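Local coordinates for HIAXHD3 (PDB 3ZXK), which hydrolyses alpha-L-arabinofuranose side chains, most likely those of xylan, as a family 43 arabinofuranosidase, at residues Leu206-Glu214 against Gly245-Val253; Gly258-Met266 against Pro275-Thr283. One frame throughout, in Å; residues are numbered along the deposited sequence.

Contact 1: residues Leu206-Glu214 against Gly245-Val253. With AHR (alpha-L-arabinofuranose), chain C.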
loop_
_atom_site.group_PDB
_atom_site.type_symbol
_atom_site.label_atom_id
_atom_site.label_comp_id
_atom_site.label_asym_id
_atom_site.label_seq_id
_atom_site.Cartn_x
_atom_site.Cartn_y
_atom_site.Cartn_z
ATOM N N LEU A 206 -11.688 12.410 -13.092
ATOM C CA LEU A 206 -12.179 12.375 -11.724
ATOM C C LEU A 206 -11.180 13.066 -10.824
ATOM O O LEU A 206 -9.972 12.805 -10.917
ATOM C CB LEU A 206 -12.347 10.928 -11.259
ATOM C CG LEU A 206 -13.787 10.449 -11.149
ATOM C CD1 LEU A 206 -14.428 10.385 -12.537
ATOM C CD2 LEU A 206 -13.817 9.092 -10.430
ATOM N N VAL A 207 -11.676 13.936 -9.950
ATOM C CA VAL A 207 -10.827 14.615 -8.961
ATOM C C VAL A 207 -11.470 14.558 -7.586
ATOM O O VAL A 207 -12.688 14.411 -7.482
ATOM C CB VAL A 207 -10.524 16.101 -9.346
ATOM C CG1 VAL A 207 -9.823 16.207 -10.694
ATOM C CG2 VAL A 207 -11.814 16.946 -9.401
ATOM N N THR A 208 -10.646 14.666 -6.552
ATOM C CA THR A 208 -11.126 14.738 -5.180
ATOM C C THR A 208 -10.951 16.132 -4.620
ATOM O O THR A 208 -9.953 16.810 -4.922
ATOM C CB THR A 208 -10.432 13.697 -4.251
ATOM O OG1 THR A 208 -11.026 13.708 -2.937
ATOM C CG2 THR A 208 -8.942 13.972 -4.086
ATOM N N ARG A 209 -11.909 16.530 -3.776
ATOM C CA ARG A 209 -11.713 17.646 -2.865
ATOM C C ARG A 209 -11.311 17.035 -1.504
ATOM O O ARG A 209 -12.141 16.402 -0.831
ATOM C CB ARG A 209 -12.984 18.478 -2.741
ATOM C CG ARG A 209 -12.770 19.648 -1.786
ATOM C CD ARG A 209 -14.054 20.379 -1.463
ATOM N NE ARG A 209 -14.985 19.564 -0.675
ATOM C CZ ARG A 209 -16.210 19.960 -0.353
ATOM N NH1 ARG A 209 -16.634 21.156 -0.741
ATOM N NH2 ARG A 209 -17.003 19.172 0.360
ATOM N N PRO A 210 -10.030 17.158 -1.125
ATOM C CA PRO A 210 -9.611 16.463 0.089
ATOM C C PRO A 210 -10.384 16.957 1.312
ATOM O O PRO A 210 -10.516 18.165 1.468
ATOM C CB PRO A 210 -8.143 16.881 0.255
ATOM C CG PRO A 210 -7.699 17.300 -1.082
ATOM C CD PRO A 210 -8.905 17.804 -1.822
ATOM N N ALA A 211 -10.908 16.060 2.149
ATOM C CA ALA A 211 -10.877 14.597 1.974
ATOM C C ALA A 211 -12.288 14.048 1.943
ATOM O O ALA A 211 -12.542 12.952 2.451
ATOM C CB ALA A 211 -10.114 13.931 3.103
ATOM N N ASP A 212 -13.229 14.799 1.388
ATOM C CA ASP A 212 -14.628 14.448 1.603
ATOM C C ASP A 212 -15.503 14.410 0.358
ATOM O O ASP A 212 -16.686 14.107 0.478
ATOM C CB ASP A 212 -15.248 15.385 2.661
ATOM C CG ASP A 212 -15.293 16.842 2.220
ATOM O OD1 ASP A 212 -14.684 17.218 1.191
ATOM O OD2 ASP A 212 -15.974 17.629 2.917
ATOM N N ALA A 213 -14.946 14.707 -0.811
ATOM C CA ALA A 213 -15.760 14.771 -2.033
ATOM C C ALA A 213 -14.997 14.308 -3.235
ATOM O O ALA A 213 -13.758 14.375 -3.256
ATOM C CB ALA A 213 -16.335 16.186 -2.301
ATOM N N GLU A 214 -15.748 13.820 -4.218
ATOM C CA GLU A 214 -15.222 13.480 -5.537
ATOM C C GLU A 214 -16.070 14.216 -6.583
ATOM O O GLU A 214 -17.299 14.201 -6.488
ATOM C CB GLU A 214 -15.293 11.981 -5.778
ATOM C CG GLU A 214 -14.574 11.527 -7.052
ATOM C CD GLU A 214 -13.048 11.424 -6.870
ATOM O OE1 GLU A 214 -12.544 11.713 -5.765
ATOM O OE2 GLU A 214 -12.346 11.075 -7.846
ATOM N N GLY A 245 -13.779 8.352 8.056
ATOM C CA GLY A 245 -13.895 9.501 7.164
ATOM C C GLY A 245 -14.943 9.286 6.090
ATOM O O GLY A 245 -15.977 8.623 6.308
ATOM N N PHE A 246 -14.643 9.808 4.908
ATOM C CA PHE A 246 -15.550 9.752 3.781
ATOM C C PHE A 246 -14.929 9.042 2.615
ATOM O O PHE A 246 -13.719 9.171 2.366
ATOM C CB PHE A 246 -15.869 11.166 3.295
ATOM C CG PHE A 246 -16.570 11.991 4.301
ATOM C CD1 PHE A 246 -17.947 11.856 4.465
ATOM C CD2 PHE A 246 -15.866 12.860 5.129
ATOM C CE1 PHE A 246 -18.623 12.604 5.429
ATOM C CE2 PHE A 246 -16.542 13.630 6.080
ATOM C CZ PHE A 246 -17.920 13.488 6.235
ATOM N N ALA A 247 -15.767 8.292 1.907
ATOM C CA ALA A 247 -15.413 7.699 0.613
ATOM C C ALA A 247 -15.040 8.794 -0.364
ATOM O O ALA A 247 -15.816 9.731 -0.580
ATOM C CB ALA A 247 -16.595 6.876 0.078
ATOM N N HIS A 248 -13.818 8.703 -0.914
ATOM C CA HIS A 248 -13.366 9.710 -1.882
ATOM C C HIS A 248 -12.194 9.216 -2.663
ATOM O O HIS A 248 -11.638 8.141 -2.353
ATOM C CB HIS A 248 -13.038 11.025 -1.155
ATOM C CG HIS A 248 -11.815 10.961 -0.271
ATOM N ND1 HIS A 248 -11.748 10.213 0.861
ATOM C CD2 HIS A 248 -10.584 11.582 -0.395
ATOM C CE1 HIS A 248 -10.523 10.356 1.416
ATOM N NE2 HIS A 248 -9.825 11.208 0.661
ATOM N N GLN A 249 -11.793 10.005 -3.671
ATOM C CA GLN A 249 -10.650 9.705 -4.524
ATOM C C GLN A 249 -10.906 8.362 -5.260
ATOM O O GLN A 249 -12.069 8.018 -5.550
ATOM C CB GLN A 249 -9.331 9.788 -3.740
ATOM C CG GLN A 249 -8.189 10.315 -4.593
ATOM C CD GLN A 249 -6.966 10.693 -3.782
ATOM O OE1 GLN A 249 -7.072 11.054 -2.597
ATOM N NE2 GLN A 249 -5.775 10.599 -4.418
ATOM N N GLY A 250 -9.878 7.603 -5.619
ATOM C CA GLY A 250 -10.157 6.352 -6.345
ATOM C C GLY A 250 -10.462 6.609 -7.817
ATOM O O GLY A 250 -10.071 7.637 -8.385
ATOM N N GLY A 251 -11.188 5.690 -8.437
ATOM C CA GLY A 251 -11.465 5.817 -9.865
ATOM C C GLY A 251 -12.632 4.964 -10.276
ATOM O O GLY A 251 -13.238 4.268 -9.457
ATOM N N ILE A 252 -12.938 5.027 -11.563
ATOM C CA ILE A 252 -14.080 4.291 -12.085
ATOM C C ILE A 252 -13.617 3.278 -13.119
ATOM O O ILE A 252 -12.573 3.455 -13.752
ATOM C CB ILE A 252 -15.175 5.222 -12.661
ATOM C CG1 ILE A 252 -14.636 6.083 -13.815
ATOM C CG2 ILE A 252 -15.753 6.094 -11.529
ATOM C CD1 ILE A 252 -15.726 6.786 -14.613
ATOM N N VAL A 253 -14.399 2.213 -13.306
ATOM C CA VAL A 253 -13.983 1.108 -14.158
ATOM C C VAL A 253 -15.218 0.375 -14.669
ATOM O O VAL A 253 -16.237 0.297 -13.959
ATOM C CB VAL A 253 -13.001 0.164 -13.437
ATOM C CG1 VAL A 253 -13.633 -0.490 -12.181
ATOM C CG2 VAL A 253 -12.488 -0.894 -14.405
HETATM O O5 AHR C . -8.120 12.498 5.621
HETATM C C5 AHR C . -6.798 11.946 5.457
HETATM C C4 AHR C . -6.243 12.175 4.047
HETATM O O4 AHR C . -6.178 13.568 3.753
HETATM C C3 AHR C . -7.067 11.637 2.882
HETATM O O3 AHR C . -6.861 10.252 2.646
HETATM C C2 AHR C . -6.592 12.426 1.692
HETATM O O2 AHR C . -7.655 12.674 0.752
HETATM C C1 AHR C . -6.150 13.731 2.324
HETATM O O HOH W 1 -12.274 11.377 4.720
HETATM O O HOH W 2 -17.889 11.523 0.228
#

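Contact 2: residues Gly258-Met266 against Pro275-Thr283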
loop_
_atom_site.group_PDB
_atom_site.type_symbol
_atom_site.label_atom_id
_atom_site.label_comp_id
_atom_site.label_asym_id
_atom_site.label_seq_id
_atom_site.Cartn_x
_atom_site.Cartn_y
_atom_site.Cartn_z
ATOM N N GLY A 258 -20.377 -4.133 -19.357
ATOM C CA GLY A 258 -20.575 -2.711 -19.694
ATOM C C GLY A 258 -21.024 -1.813 -18.545
ATOM O O GLY A 258 -21.147 -0.590 -18.704
ATOM N N THR A 259 -21.276 -2.401 -17.382
ATOM C CA THR A 259 -21.705 -1.620 -16.229
ATOM C C THR A 259 -20.480 -1.031 -15.552
ATOM O O THR A 259 -19.434 -1.693 -15.440
ATOM C CB THR A 259 -22.469 -2.465 -15.185
ATOM O OG1 THR A 259 -21.635 -3.554 -14.744
ATOM C CG2 THR A 259 -23.773 -2.999 -15.757
ATOM N N TRP A 260 -20.616 0.200 -15.084
ATOM C CA TRP A 260 -19.522 0.911 -14.442
ATOM C C TRP A 260 -19.612 0.911 -12.942
ATOM O O TRP A 260 -20.691 0.811 -12.377
ATOM C CB TRP A 260 -19.486 2.342 -14.942
ATOM C CG TRP A 260 -18.951 2.445 -16.335
ATOM C CD1 TRP A 260 -19.594 2.136 -17.543
ATOM C CD2 TRP A 260 -17.611 2.861 -16.699
ATOM N NE1 TRP A 260 -18.757 2.371 -18.591
ATOM C CE2 TRP A 260 -17.544 2.789 -18.160
ATOM C CE3 TRP A 260 -16.494 3.279 -15.984
ATOM C CZ2 TRP A 260 -16.397 3.136 -18.863
ATOM C CZ3 TRP A 260 -15.337 3.624 -16.693
ATOM C CH2 TRP A 260 -15.296 3.555 -18.107
ATOM N N HIS A 261 -18.459 1.016 -12.293
ATOM C CA HIS A 261 -18.358 0.972 -10.831
ATOM C C HIS A 261 -17.393 2.026 -10.352
ATOM O O HIS A 261 -16.390 2.332 -11.022
ATOM C CB HIS A 261 -17.920 -0.427 -10.407
ATOM C CG HIS A 261 -18.891 -1.492 -10.841
ATOM N ND1 HIS A 261 -19.897 -1.918 -10.052
ATOM C CD2 HIS A 261 -19.045 -2.140 -12.069
ATOM C CE1 HIS A 261 -20.639 -2.834 -10.725
ATOM N NE2 HIS A 261 -20.117 -2.965 -11.964
ATOM N N TYR A 262 -17.677 2.599 -9.188
ATOM C CA TYR A 262 -16.774 3.595 -8.591
ATOM C C TYR A 262 -16.041 2.877 -7.434
ATOM O O TYR A 262 -16.687 2.311 -6.517
ATOM C CB TYR A 262 -17.569 4.837 -8.134
ATOM C CG TYR A 262 -16.755 5.898 -7.416
ATOM C CD1 TYR A 262 -15.390 6.086 -7.692
ATOM C CD2 TYR A 262 -17.342 6.708 -6.437
ATOM C CE1 TYR A 262 -14.646 7.050 -7.032
ATOM C CE2 TYR A 262 -16.611 7.650 -5.767
ATOM C CZ TYR A 262 -15.268 7.808 -6.040
ATOM O OH TYR A 262 -14.576 8.772 -5.334
ATOM N N VAL A 263 -14.714 2.851 -7.511
ATOM C CA VAL A 263 -13.896 2.250 -6.447
ATOM C C VAL A 263 -13.249 3.426 -5.744
ATOM O O VAL A 263 -12.389 4.095 -6.307
ATOM C CB VAL A 263 -12.800 1.293 -6.982
ATOM C CG1 VAL A 263 -12.083 0.623 -5.827
ATOM C CG2 VAL A 263 -13.420 0.232 -7.873
ATOM N N ALA A 264 -13.679 3.690 -4.520
ATOM C CA ALA A 264 -13.130 4.828 -3.749
ATOM C C ALA A 264 -12.358 4.275 -2.560
ATOM O O ALA A 264 -12.298 3.049 -2.386
ATOM C CB ALA A 264 -14.250 5.765 -3.268
ATOM N N PHE A 265 -11.756 5.122 -1.722
ATOM C CA PHE A 265 -11.296 4.564 -0.457
ATOM C C PHE A 265 -11.773 5.387 0.714
ATOM O O PHE A 265 -12.191 6.553 0.549
ATOM C CB PHE A 265 -9.750 4.366 -0.405
ATOM C CG PHE A 265 -8.975 5.610 -0.701
ATOM C CD1 PHE A 265 -8.734 6.546 0.309
ATOM C CD2 PHE A 265 -8.488 5.853 -1.992
ATOM C CE1 PHE A 265 -8.015 7.709 0.039
ATOM C CE2 PHE A 265 -7.764 6.995 -2.255
ATOM C CZ PHE A 265 -7.523 7.919 -1.249
ATOM N N MET A 266 -11.716 4.754 1.889
ATOM C CA MET A 266 -12.102 5.326 3.178
ATOM C C MET A 266 -10.842 5.635 3.987
ATOM O O MET A 266 -9.860 4.880 3.892
ATOM C CB MET A 266 -12.909 4.295 3.980
ATOM C CG MET A 266 -14.158 3.752 3.299
ATOM S SD MET A 266 -15.436 4.996 2.990
ATOM C CE MET A 266 -15.819 5.604 4.639
ATOM N N PRO A 275 -10.350 0.132 0.231
ATOM C CA PRO A 275 -11.279 0.367 -0.869
ATOM C C PRO A 275 -12.721 -0.075 -0.619
ATOM O O PRO A 275 -12.966 -1.108 0.022
ATOM C CB PRO A 275 -10.695 -0.477 -2.018
ATOM C CG PRO A 275 -9.944 -1.579 -1.335
ATOM C CD PRO A 275 -9.397 -0.964 -0.061
ATOM N N VAL A 276 -13.637 0.733 -1.144
ATOM C CA VAL A 276 -15.086 0.441 -1.143
ATOM C C VAL A 276 -15.579 0.606 -2.586
ATOM O O VAL A 276 -15.026 1.392 -3.354
ATOM C CB VAL A 276 -15.865 1.365 -0.165
ATOM C CG1 VAL A 276 -15.434 1.076 1.274
ATOM C CG2 VAL A 276 -15.606 2.823 -0.477
ATOM N N VAL A 277 -16.628 -0.143 -2.940
ATOM C CA VAL A 277 -17.138 -0.212 -4.323
ATOM C C VAL A 277 -18.640 0.080 -4.345
ATOM O O VAL A 277 -19.386 -0.414 -3.497
ATOM C CB VAL A 277 -16.856 -1.606 -4.944
ATOM C CG1 VAL A 277 -17.337 -1.664 -6.391
ATOM C CG2 VAL A 277 -15.351 -1.898 -4.920
ATOM N N ALA A 278 -19.056 0.933 -5.277
ATOM C CA ALA A 278 -20.494 1.141 -5.586
ATOM C C ALA A 278 -20.764 1.090 -7.102
ATOM O O ALA A 278 -19.926 1.476 -7.892
ATOM C CB ALA A 278 -20.975 2.457 -5.011
ATOM N N PRO A 279 -21.957 0.657 -7.500
ATOM C CA PRO A 279 -22.314 0.786 -8.910
ATOM C C PRO A 279 -22.543 2.247 -9.319
ATOM O O PRO A 279 -22.894 3.106 -8.479
ATOM C CB PRO A 279 -23.637 0.023 -9.023
ATOM C CG PRO A 279 -23.877 -0.582 -7.677
ATOM C CD PRO A 279 -23.097 0.221 -6.683
ATOM N N LEU A 280 -22.296 2.517 -10.600
ATOM C CA LEU A 280 -22.663 3.770 -11.253
ATOM C C LEU A 280 -23.809 3.584 -12.231
ATOM O O LEU A 280 -23.944 2.538 -12.830
ATOM C CB LEU A 280 -21.469 4.281 -12.051
ATOM C CG LEU A 280 -20.266 4.757 -11.264
ATOM C CD1 LEU A 280 -19.138 5.043 -12.238
ATOM C CD2 LEU A 280 -20.586 5.995 -10.437
ATOM N N ARG A 281 -24.633 4.617 -12.391
ATOM C CA ARG A 281 -25.546 4.704 -13.528
ATOM C C ARG A 281 -25.105 5.917 -14.354
ATOM O O ARG A 281 -24.411 6.804 -13.862
ATOM C CB ARG A 281 -27.005 4.858 -13.065
ATOM C CG ARG A 281 -27.242 6.092 -12.222
ATOM C CD ARG A 281 -28.690 6.259 -11.778
ATOM N NE ARG A 281 -28.758 7.413 -10.891
ATOM C CZ ARG A 281 -28.886 7.349 -9.566
ATOM N NH1 ARG A 281 -29.028 6.174 -8.956
ATOM N NH2 ARG A 281 -28.911 8.466 -8.851
ATOM N N TRP A 282 -25.472 5.933 -15.619
ATOM C CA TRP A 282 -25.190 7.071 -16.473
ATOM C C TRP A 282 -26.461 7.818 -16.731
ATOM O O TRP A 282 -27.495 7.213 -17.023
ATOM C CB TRP A 282 -24.561 6.589 -17.768
ATOM C CG TRP A 282 -23.139 6.139 -17.536
ATOM C CD1 TRP A 282 -22.686 4.891 -17.113
ATOM C CD2 TRP A 282 -21.954 6.973 -17.628
ATOM N NE1 TRP A 282 -21.317 4.888 -16.992
ATOM C CE2 TRP A 282 -20.813 6.115 -17.292
ATOM C CE3 TRP A 282 -21.726 8.298 -17.996
ATOM C CZ2 TRP A 282 -19.511 6.593 -17.298
ATOM C CZ3 TRP A 282 -20.412 8.768 -17.999
ATOM C CH2 TRP A 282 -19.332 7.925 -17.671
ATOM N N THR A 283 -26.404 9.143 -16.616
ATOM C CA THR A 283 -27.537 9.970 -16.990
ATOM C C THR A 283 -27.713 9.976 -18.507
ATOM O O THR A 283 -26.799 9.627 -19.274
ATOM C CB THR A 283 -27.416 11.426 -16.496
ATOM O OG1 THR A 283 -26.357 12.074 -17.206
ATOM C CG2 THR A 283 -27.138 11.471 -14.996
HETATM O O HOH W 3 -22.885 1.938 -15.493
HETATM O O HOH W 4 -23.134 -0.416 -12.715
#

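Contact 1: residues Leu206-Glu214 against Gly245-Val253
The carbonyl oxygen of Ala-211 sits over the centre of the His-248 imidazole, with O 3.2 Å above the ring plane. Such a position excludes a hydrogen bond to ND1, whose N-H lies near the plane and is used otherwise. The loop carrying this carbonyl has a cis peptide bond between Pro-210 and Ala-211. His-248 ND1 donates to the backbone O of Phe-246 at 2.7 Å (N-H...O 156°), and its NE2 is 2.6 Å from O2 of the arabinofuranose, where either atom could donate. The ring's CG lies between backbone N and carbonyl carbon (chi1 69°), a rotation that turns the imidazole under the Ala-211 carbonyl. Thr-208 OG1 comes in at the ring edge, 3.3 Å from His-248 CD2, while its hydrogen goes to Ala-213 O at 2.8 Å. Ala-213 O also accepts from Arg-209 N, in a classic beta bulge where Asp-212 and Ala-213 face Arg-209. Asp-212 pairs with Arg-209 and with Arg-236, and its CB packs against Phe-246 CD2 at 3.6 Å. One water bridges Ala-211 O to Phe-246 N. Farther along, Glu-214 OE1 receives Gln-249 N in a weak bond, 2.8 Å but bent to 124°, and Leu-206 CD2 meets Ile-252 CG2 at 3.7 Å. Were a leucine to replace His-248, sugar O2 would probably lose this partner and Phe-246 O its side-chain donor. Asp-267 and Arg-273 also bond the sugar. With ND1 committed to the backbone and one face lying under a carbonyl, the imidazole is fixed in rotation, which implies that NE2 is presented to the arabinose in a set direction.

Contact 2: residues Gly258-Met266 against Pro275-Thr283
Trp-260 O is gripped twice: Leu-280 N donates to it at 2.9 Å, from 39° above the carbonyl plane, and a water donates to it as well. The same water also reaches Leu-280 O, which a second water joins to Trp-260 N, so two waters continue the pairing at this end of the antiparallel hairpin. Deeper in, Tyr-262 N bonds Ala-278 O at 2.8 Å, and Ala-264 and Val-276 exchange both of their backbone bonds. Pro-275 and Pro-279 occupy non-hydrogen-bonded pairs, opposite Phe-265 and His-261, where the pairing asks for no N-H. The indoles of Trp-260 and Trp-282 form an offset edge-to-face pair: their five-membered rings are 4.8 Å apart between centroids, with planes at 77°. Trp-282 turns its CE2-CZ2 edge over one face of Trp-260, toward the rim, and its NE1 makes the nearest approach, 3.3 Å from Trp-260 CD1. Arg-200 makes a cation-pi contact with Trp-282. Leu-280 forks beside the first strand, CD1 meeting Trp-260 CB at 3.8 Å and CD2 meeting Tyr-262 CB at 4.0 Å. On the face bearing Phe-265, Val-263 and Val-277 lie side by side, both with CG1 anti to the backbone N, which brings their CG2 methyls to 4.1 Å. Phe-265 itself touches the bound arabinose. Indoles, Leu-280 and valines thus add apolar contacts between the strands, while backbone bonds set the register and so place Phe-265 at the sugar.

The two contacts have centres 11 Å apart and follow each other in series, contact 1 closing before contact 2 opens. They meet in one four-stranded antiparallel sheet: strand 250-254 is one of its two outermost strands, next to 260-267, which pairs with 273-282. Contact 1 joins this sheet to the neighbouring one holding 202-209 and 213-219, and contact 2 lies within it, as between and within blades of the five-bladed propeller known for family 43. Gln-249 O probably accepts from Tyr-262 OH at 2.6 Å, and Gly-251 O from Val-263 N at 2.8 Å. His-248 and Phe-265, one from each contact, bring their rings together at the arabinose.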